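Local coordinates for uncharacterized protein (Bacteroides eggerthii, PDB 4FTD) that is of unknown function but carries a six-bladed beta-propeller and an immunoglobulin-like domain and may take part in carbohydrate metabolism, at residues A[147-152]-A[202-207]; A[140-145]-A[194-199]. All blocks are in the same frame, centred on the assembly; numbering follows the deposited sequence.

Contact 1 (A[147-152]-A[202-207])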
# COMPACT_ATOMS: atom_id res chain seq x y z
N HIS A 147 0.29 11.76 11.98
CA HIS A 147 -0.27 11.16 13.17
C HIS A 147 -0.95 9.82 12.90
O HIS A 147 -1.35 9.54 11.80
CB HIS A 147 -1.38 12.04 13.77
CG HIS A 147 -0.92 13.40 14.19
ND1 HIS A 147 -1.10 14.52 13.40
CD2 HIS A 147 -0.30 13.82 15.31
CE1 HIS A 147 -0.62 15.57 14.04
NE2 HIS A 147 -0.12 15.17 15.20
N VAL A 148 -1.15 9.09 13.98
CA VAL A 148 -2.10 7.97 14.07
C VAL A 148 -3.26 8.48 14.97
O VAL A 148 -3.02 9.01 16.04
CB VAL A 148 -1.47 6.73 14.66
CG1 VAL A 148 -2.53 5.65 15.01
CG2 VAL A 148 -0.41 6.21 13.68
N LEU A 149 -4.48 8.35 14.49
CA LEU A 149 -5.70 8.63 15.25
C LEU A 149 -6.19 7.30 15.82
O LEU A 149 -6.27 6.32 15.08
CB LEU A 149 -6.77 9.22 14.32
CG LEU A 149 -8.25 9.24 14.80
CD1 LEU A 149 -8.37 10.19 16.00
CD2 LEU A 149 -9.21 9.59 13.65
N VAL A 150 -6.45 7.27 17.14
CA VAL A 150 -6.97 6.11 17.83
C VAL A 150 -8.34 6.50 18.37
O VAL A 150 -8.44 7.46 19.13
CB VAL A 150 -6.07 5.66 18.97
CG1 VAL A 150 -6.71 4.44 19.62
CG2 VAL A 150 -4.67 5.40 18.42
N VAL A 151 -9.41 5.82 17.90
CA VAL A 151 -10.78 6.24 18.26
C VAL A 151 -11.16 5.38 19.46
O VAL A 151 -11.96 4.47 19.39
CB VAL A 151 -11.79 6.12 17.10
CG1 VAL A 151 -13.15 6.69 17.53
CG2 VAL A 151 -11.24 6.81 15.86
N SER A 152 -10.55 5.71 20.59
CA SER A 152 -10.79 4.96 21.80
C SER A 152 -11.98 5.51 22.60
O SER A 152 -12.13 6.69 22.78
CB SER A 152 -9.54 4.97 22.70
OG SER A 152 -9.10 6.28 22.92
N VAL A 202 -9.55 15.82 11.48
CA VAL A 202 -10.11 14.63 12.09
C VAL A 202 -11.63 14.61 11.89
O VAL A 202 -12.32 15.64 12.04
CB VAL A 202 -9.78 14.56 13.58
CG1 VAL A 202 -10.40 13.29 14.18
CG2 VAL A 202 -8.27 14.62 13.76
N TYR A 203 -12.12 13.44 11.52
CA TYR A 203 -13.53 13.16 11.46
C TYR A 203 -13.84 12.01 12.40
O TYR A 203 -13.12 11.02 12.36
CB TYR A 203 -13.91 12.68 10.08
CG TYR A 203 -13.81 13.74 9.00
CD1 TYR A 203 -12.57 14.04 8.40
CD2 TYR A 203 -14.91 14.45 8.61
CE1 TYR A 203 -12.47 15.05 7.42
CE2 TYR A 203 -14.82 15.41 7.62
CZ TYR A 203 -13.60 15.70 7.03
OH TYR A 203 -13.49 16.71 6.11
N LEU A 204 -14.91 12.11 13.18
CA LEU A 204 -15.43 10.99 13.93
C LEU A 204 -16.93 10.86 13.69
O LEU A 204 -17.60 11.83 13.48
CB LEU A 204 -15.18 11.15 15.43
CG LEU A 204 -13.77 11.22 16.05
CD1 LEU A 204 -13.88 11.26 17.55
CD2 LEU A 204 -12.91 10.06 15.61
N SER A 205 -17.45 9.63 13.82
CA SER A 205 -18.86 9.40 13.72
C SER A 205 -19.35 8.56 14.90
O SER A 205 -18.62 7.67 15.37
CB SER A 205 -19.20 8.73 12.40
OG SER A 205 -18.37 7.59 12.11
N SER A 206 -20.59 8.81 15.33
CA SER A 206 -21.21 8.05 16.40
C SER A 206 -21.67 6.68 15.87
O SER A 206 -21.57 6.41 14.65
CB SER A 206 -22.39 8.84 17.00
OG SER A 206 -23.53 8.88 16.16
N LEU A 207 -22.15 5.85 16.78
CA LEU A 207 -22.84 4.61 16.49
C LEU A 207 -24.32 4.88 16.83
O LEU A 207 -24.64 5.21 17.98
CB LEU A 207 -22.32 3.39 17.28
CG LEU A 207 -23.18 2.13 16.94
CD1 LEU A 207 -22.52 1.49 15.79
CD2 LEU A 207 -23.25 1.16 18.10
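Val151 and Leu204 make the tighter half of this purely apolar contact between strands 147-152 and 202-207. Both methyls of Val151 bear on one methyl of Leu204: Val151 CG2 lies 3.7 Å and Val151 CG1 3.9 Å from Leu204 CD2, so that this methyl sits against the fork of the valine. The valine and leucine lie alongside each other, running opposite ways. Chi1 of -62° sets Leu204 CG beside the backbone N, from where CD2 meets Val151. Leu149 and Val202 instead meet tip to tip, Leu149 CD2 standing 3.9 Å from Val202 CG1 and Leu149 CD1 slightly farther off. Leu149 CD2 also comes within 4.2 Å of Leu204 CD2 and joins the two pairs. Leu197 of strand 190-198 touches both Leu149 and Val202, and Leu164 packs on Leu149 from the next strand of its own sheet. Away from these four residues the contact thins quickly. Val150 and Tyr203 point away from the opposite strand; Tyr203 meets Tyr219 edge-to-face and hydrogen-bonds through OH to His279 O, while His147, partly exposed, stays clear of 202-207. The strand axes come no nearer than 9.7 Å and run at 18°, too far apart for backbone pairing. Each is the second strand of a four-stranded antiparallel sheet, and the contact therefore packs two successive propeller blades face to face. With no hydrogen bond crossing it, the interface here relies on the shape and burial of branched aliphatic side chains.

Contact 2 (A[140-145]-A[194-199]); sequences CASYDG and MGALIN
Ser142 and Leu197 supply the strong polar link between strands 140-143 and 194-198, the first strands of two neighbouring propeller blades, which run side by side and nearly parallel. Leu197 N points almost straight at Ser142 OG (3.1 Å, 176°). Water 1 donates to the same Ser142 OG at 3.2 Å and to Leu197 O at 2.9 Å, bridging the serine to the carbonyl of the residue whose amide it holds. The principal partner of Ser142 OG is Asp415 OD2, which also accepts from Tyr143 N and draws strand 412-420 into the network. A weak N-H...S hydrogen bond, Gly195 N to Cys140 SG at 3.4 Å, repeats the theme two residues back. Both acceptor atoms stand anti to their backbone N (chi1 -169° for Cys140, -180° for Ser142), which carries them across to the facing backbone. Packing without hydrogen bonds lies at the two ends. Cys140 CB is 4.0 Å from CE of Met194, a selenomethionine whose bent chain brings the methyl back toward the cysteine. The Leu197 CD1 methyl lies against the Asp144 carboxylate, 3.9 Å from Asp144 CG, the side chains crossing at about a right angle; Asp144 OD1 accepts from Glu146 N and His147 N in the hairpin turn. Replacing Ser142 by an alanine would probably leave Leu197 N without its acceptor, Asp415 without its serine partner and water 1 without one hold. Side-chain acceptors meeting backbone amides thus join blades whose strands form no backbone hydrogen bonds with each other here.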
# COMPACT_ATOMS: atom_id res chain seq x y z
N CYS A 140 -11.31 1.49 15.70
CA CYS A 140 -10.82 2.23 14.58
C CYS A 140 -9.58 3.04 14.88
O CYS A 140 -9.50 3.69 15.91
CB CYS A 140 -11.88 3.20 14.13
SG CYS A 140 -11.64 4.05 12.54
N ALA A 141 -8.67 3.04 13.93
CA ALA A 141 -7.48 3.87 13.90
C ALA A 141 -7.24 4.29 12.45
O ALA A 141 -7.65 3.61 11.52
CB ALA A 141 -6.26 3.11 14.51
N SER A 142 -6.62 5.45 12.26
CA SER A 142 -6.33 5.99 10.96
C SER A 142 -4.94 6.67 11.01
O SER A 142 -4.42 6.93 12.07
CB SER A 142 -7.44 6.97 10.55
OG SER A 142 -7.22 7.55 9.26
N TYR A 143 -4.33 6.87 9.85
CA TYR A 143 -2.95 7.35 9.72
C TYR A 143 -2.81 8.23 8.50
O TYR A 143 -3.43 7.96 7.51
CB TYR A 143 -2.03 6.16 9.62
CG TYR A 143 -0.64 6.36 9.01
CD1 TYR A 143 -0.43 6.17 7.63
CD2 TYR A 143 0.46 6.63 9.79
CE1 TYR A 143 0.81 6.30 7.07
CE2 TYR A 143 1.74 6.73 9.22
CZ TYR A 143 1.89 6.57 7.86
OH TYR A 143 3.08 6.69 7.27
N ASP A 144 -2.03 9.29 8.59
CA ASP A 144 -1.77 10.14 7.45
C ASP A 144 -0.29 10.50 7.27
O ASP A 144 0.01 11.42 6.56
CB ASP A 144 -2.60 11.42 7.58
CG ASP A 144 -2.18 12.29 8.75
OD1 ASP A 144 -1.24 11.94 9.50
OD2 ASP A 144 -2.84 13.31 8.94
N GLY A 145 0.61 9.83 7.98
CA GLY A 145 2.05 10.11 7.88
C GLY A 145 2.56 10.98 9.02
O GLY A 145 3.70 10.86 9.40
N MSE A 194 -16.29 5.06 14.57
CA MSE A 194 -15.34 5.13 13.42
C MSE A 194 -14.80 6.55 13.32
O MSE A 194 -15.33 7.45 13.90
CB MSE A 194 -16.06 4.79 12.11
CG MSE A 194 -16.59 3.40 12.07
SE MSE A 194 -15.08 2.07 12.04
CE MSE A 194 -15.25 1.15 13.78
N GLY A 195 -13.74 6.72 12.55
CA GLY A 195 -13.26 8.07 12.24
C GLY A 195 -12.14 7.97 11.21
O GLY A 195 -11.79 6.87 10.79
N ALA A 196 -11.51 9.09 10.92
CA ALA A 196 -10.48 9.13 9.91
C ALA A 196 -9.71 10.44 10.07
O ALA A 196 -10.25 11.48 10.49
CB ALA A 196 -11.12 9.04 8.51
N LEU A 197 -8.46 10.38 9.64
CA LEU A 197 -7.59 11.51 9.40
C LEU A 197 -7.56 11.76 7.89
O LEU A 197 -7.22 10.88 7.11
CB LEU A 197 -6.18 11.18 9.88
CG LEU A 197 -5.80 11.32 11.31
CD1 LEU A 197 -4.39 10.72 11.56
CD2 LEU A 197 -5.85 12.79 11.70
N ILE A 198 -7.96 12.94 7.46
CA ILE A 198 -8.07 13.29 6.05
C ILE A 198 -7.74 14.77 5.92
O ILE A 198 -8.35 15.59 6.61
CB ILE A 198 -9.47 13.04 5.50
CG1 ILE A 198 -9.87 11.57 5.75
CG2 ILE A 198 -9.50 13.32 4.00
CD1 ILE A 198 -11.14 11.14 5.11
N ASN A 199 -6.79 15.10 5.05
CA ASN A 199 -6.40 16.49 4.75
C ASN A 199 -5.93 17.22 5.98
O ASN A 199 -6.10 18.41 6.10
CB ASN A 199 -7.57 17.26 4.06
CG ASN A 199 -8.01 16.63 2.74
OD1 ASN A 199 -7.19 16.18 1.96
ND2 ASN A 199 -9.33 16.61 2.49
O HOH W 1 -7.96 8.19 6.22

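How the contacts relate
Contacts 1 and 2 join the same two antiparallel sheets at successive strands of the propeller blades, and both are buried. Contact 2 pairs their first strands, with axes 5.7 Å apart; contact 1 pairs the second strands, 9.7 Å apart. Close approach of the first strands permits side-chain-to-backbone bonds and a bridging water, whereas the wider separation of the second is spanned between the two segments by aliphatic side chains, without a hydrogen bond and with less surface buried. Within each blade the hairpin partners are stitched by backbone bonds, probably including Leu149 N to Ser142 O and Ala196 N to Tyr203 O. Leu197 touches 147-152 as well, at His147 O and Leu149, so the two contacts abut across the blades.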